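Local coordinates for protein aspartokinase (Clostridium acetobutylicum, PDB 3TVI) that probably phosphorylates the beta-carboxyl group of L-aspartate with ATP, opening the pathway that leads to threonine and methionine, at residues D134-I139 against G170-S175. Residues are numbered along the deposited sequence; the frame is centred on the assembly and turned at random.
Sequences DAAEVI and GFYGSS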
loop_
_atom_site.group_PDB
_atom_site.type_symbol
_atom_site.label_atom_id
_atom_site.label_comp_id
_atom_site.label_asym_id
_atom_site.label_seq_id
_atom_site.Cartn_x
_atom_site.Cartn_y
_atom_site.Cartn_z
ATOM N N ASP B 134 13.147 18.928 -42.781
ATOM C CA ASP B 134 13.990 18.683 -41.617
ATOM C C ASP B 134 13.183 18.948 -40.362
ATOM O O ASP B 134 12.306 19.798 -40.354
ATOM C CB ASP B 134 15.246 19.564 -41.639
ATOM C CG ASP B 134 16.313 19.097 -40.649
ATOM O OD1 ASP B 134 16.021 18.992 -39.443
ATOM O OD2 ASP B 134 17.458 18.845 -41.065
ATOM N N ALA B 135 13.480 18.185 -39.316
ATOM C CA ALA B 135 12.823 18.330 -38.024
ATOM C C ALA B 135 13.153 19.683 -37.423
ATOM O O ALA B 135 12.276 20.362 -36.886
ATOM C CB ALA B 135 13.278 17.231 -37.083
ATOM N N ALA B 136 14.421 20.076 -37.547
ATOM C CA ALA B 136 14.940 21.305 -36.946
ATOM C C ALA B 136 14.204 22.543 -37.408
ATOM O O ALA B 136 14.302 23.579 -36.763
ATOM C CB ALA B 136 16.427 21.449 -37.232
ATOM N N GLU B 137 13.482 22.437 -38.521
ATOM C CA GLU B 137 12.651 23.533 -39.042
ATOM C C GLU B 137 11.248 23.597 -38.431
ATOM O O GLU B 137 10.608 24.649 -38.440
ATOM C CB GLU B 137 12.503 23.399 -40.558
ATOM C CG GLU B 137 13.752 23.764 -41.323
ATOM C CD GLU B 137 13.889 25.254 -41.467
ATOM O OE1 GLU B 137 13.191 25.828 -42.334
ATOM O OE2 GLU B 137 14.690 25.843 -40.711
ATOM N N VAL B 138 10.773 22.480 -37.901
ATOM C CA VAL B 138 9.356 22.343 -37.585
ATOM C C VAL B 138 9.050 21.969 -36.111
ATOM O O VAL B 138 7.943 22.205 -35.620
ATOM C CB VAL B 138 8.733 21.353 -38.594
ATOM C CG1 VAL B 138 9.120 19.920 -38.255
ATOM C CG2 VAL B 138 7.231 21.534 -38.666
ATOM N N ILE B 139 10.038 21.419 -35.409
ATOM C CA ILE B 139 9.918 21.067 -33.998
ATOM C C ILE B 139 10.885 21.914 -33.189
ATOM O O ILE B 139 12.066 22.000 -33.534
ATOM C CB ILE B 139 10.277 19.589 -33.793
ATOM C CG1 ILE B 139 9.194 18.713 -34.422
ATOM C CG2 ILE B 139 10.449 19.270 -32.316
ATOM C CD1 ILE B 139 9.462 17.229 -34.328
ATOM N N GLY B 170 12.863 12.001 -37.444
ATOM C CA GLY B 170 12.200 11.700 -36.194
ATOM C C GLY B 170 12.674 12.435 -34.967
ATOM O O GLY B 170 12.003 13.342 -34.444
ATOM N N PHE B 171 13.869 12.071 -34.541
ATOM C CA PHE B 171 14.165 11.932 -33.109
ATOM C C PHE B 171 14.699 13.210 -32.459
ATOM O O PHE B 171 15.230 13.166 -31.365
ATOM C CB PHE B 171 15.072 10.688 -33.024
ATOM C CG PHE B 171 16.040 10.634 -31.893
ATOM C CD1 PHE B 171 15.616 10.545 -30.587
ATOM C CD2 PHE B 171 17.394 10.512 -32.159
ATOM C CE1 PHE B 171 16.533 10.427 -29.552
ATOM C CE2 PHE B 171 18.312 10.394 -31.137
ATOM C CZ PHE B 171 17.879 10.351 -29.825
ATOM N N TYR B 172 14.482 14.357 -33.107
ATOM C CA TYR B 172 15.118 15.600 -32.700
ATOM C C TYR B 172 14.355 16.830 -33.159
ATOM O O TYR B 172 13.350 16.725 -33.857
ATOM C CB TYR B 172 16.531 15.661 -33.272
ATOM C CG TYR B 172 16.574 15.889 -34.762
ATOM C CD1 TYR B 172 16.695 17.166 -35.283
ATOM C CD2 TYR B 172 16.481 14.825 -35.651
ATOM C CE1 TYR B 172 16.722 17.378 -36.651
ATOM C CE2 TYR B 172 16.517 15.030 -37.021
ATOM C CZ TYR B 172 16.636 16.305 -37.512
ATOM O OH TYR B 172 16.668 16.504 -38.866
ATOM N N GLY B 173 14.858 17.993 -32.750
ATOM C CA GLY B 173 14.318 19.298 -33.141
ATOM C C GLY B 173 15.347 20.380 -32.839
ATOM O O GLY B 173 16.511 20.074 -32.578
ATOM N N SER B 174 14.944 21.644 -32.857
ATOM C CA SER B 174 15.894 22.724 -32.586
ATOM C C SER B 174 15.777 23.211 -31.145
ATOM O O SER B 174 14.674 23.346 -30.625
ATOM C CB SER B 174 15.688 23.881 -33.566
ATOM O OG SER B 174 16.198 23.553 -34.855
ATOM N N SER B 175 16.918 23.463 -30.506
ATOM C CA SER B 175 16.946 24.043 -29.161
ATOM C C SER B 175 16.585 25.517 -29.230
ATOM O O SER B 175 16.601 26.114 -30.311
ATOM C CB SER B 175 18.334 23.894 -28.532
ATOM O OG SER B 175 19.338 24.470 -29.352
#
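An Asx turn in the amino acid kinase domain, formed in the loop that follows strand 131-132, meets strand 172-174, which pairs antiparallel with strand 180-182; the Tyr-172 hydroxyl bonds to the turn. The turn is identified by the bond from Ala-136 N to Asp-134 OD1 (2.7 Å), which reaches the anti side of the carboxylate. The same OD1 accepts a hydrogen bond from Tyr-172 OH (2.6 Å), but from above the carboxylate plane, which stands 79° to the phenol ring. Asp-134 has its CG anti to the backbone N (chi1 -165°), bringing OD1 both to the turn amide and to the ring edge. Two donors thus share this oxygen, which should limit rotation of the carboxylate. Ala-135 CB lies over one face of the Tyr-172 ring, 3.6 Å from the ring centroid, a CH-pi contact. Arg-115 of helix 109-127 makes a cation-pi contact with the ring. Tyr-172 comes within about 5 Å, side chain to side chain, of Glu-117, a predicted substrate-binding residue, so the contact probably borders the aspartate site. Farther along, two bonds join loop and strand. Ser-174 OG donates to Ala-136 O (2.7 Å) on a lone pair in the carbonyl plane. Ser-174 N donates to Ile-139 O (3.0 Å) with a nearly straight N-H...O angle of 171°. Beside that hydrogen bond, Ile-139 CG2 rests 4.0 Å from Gly-173 CA.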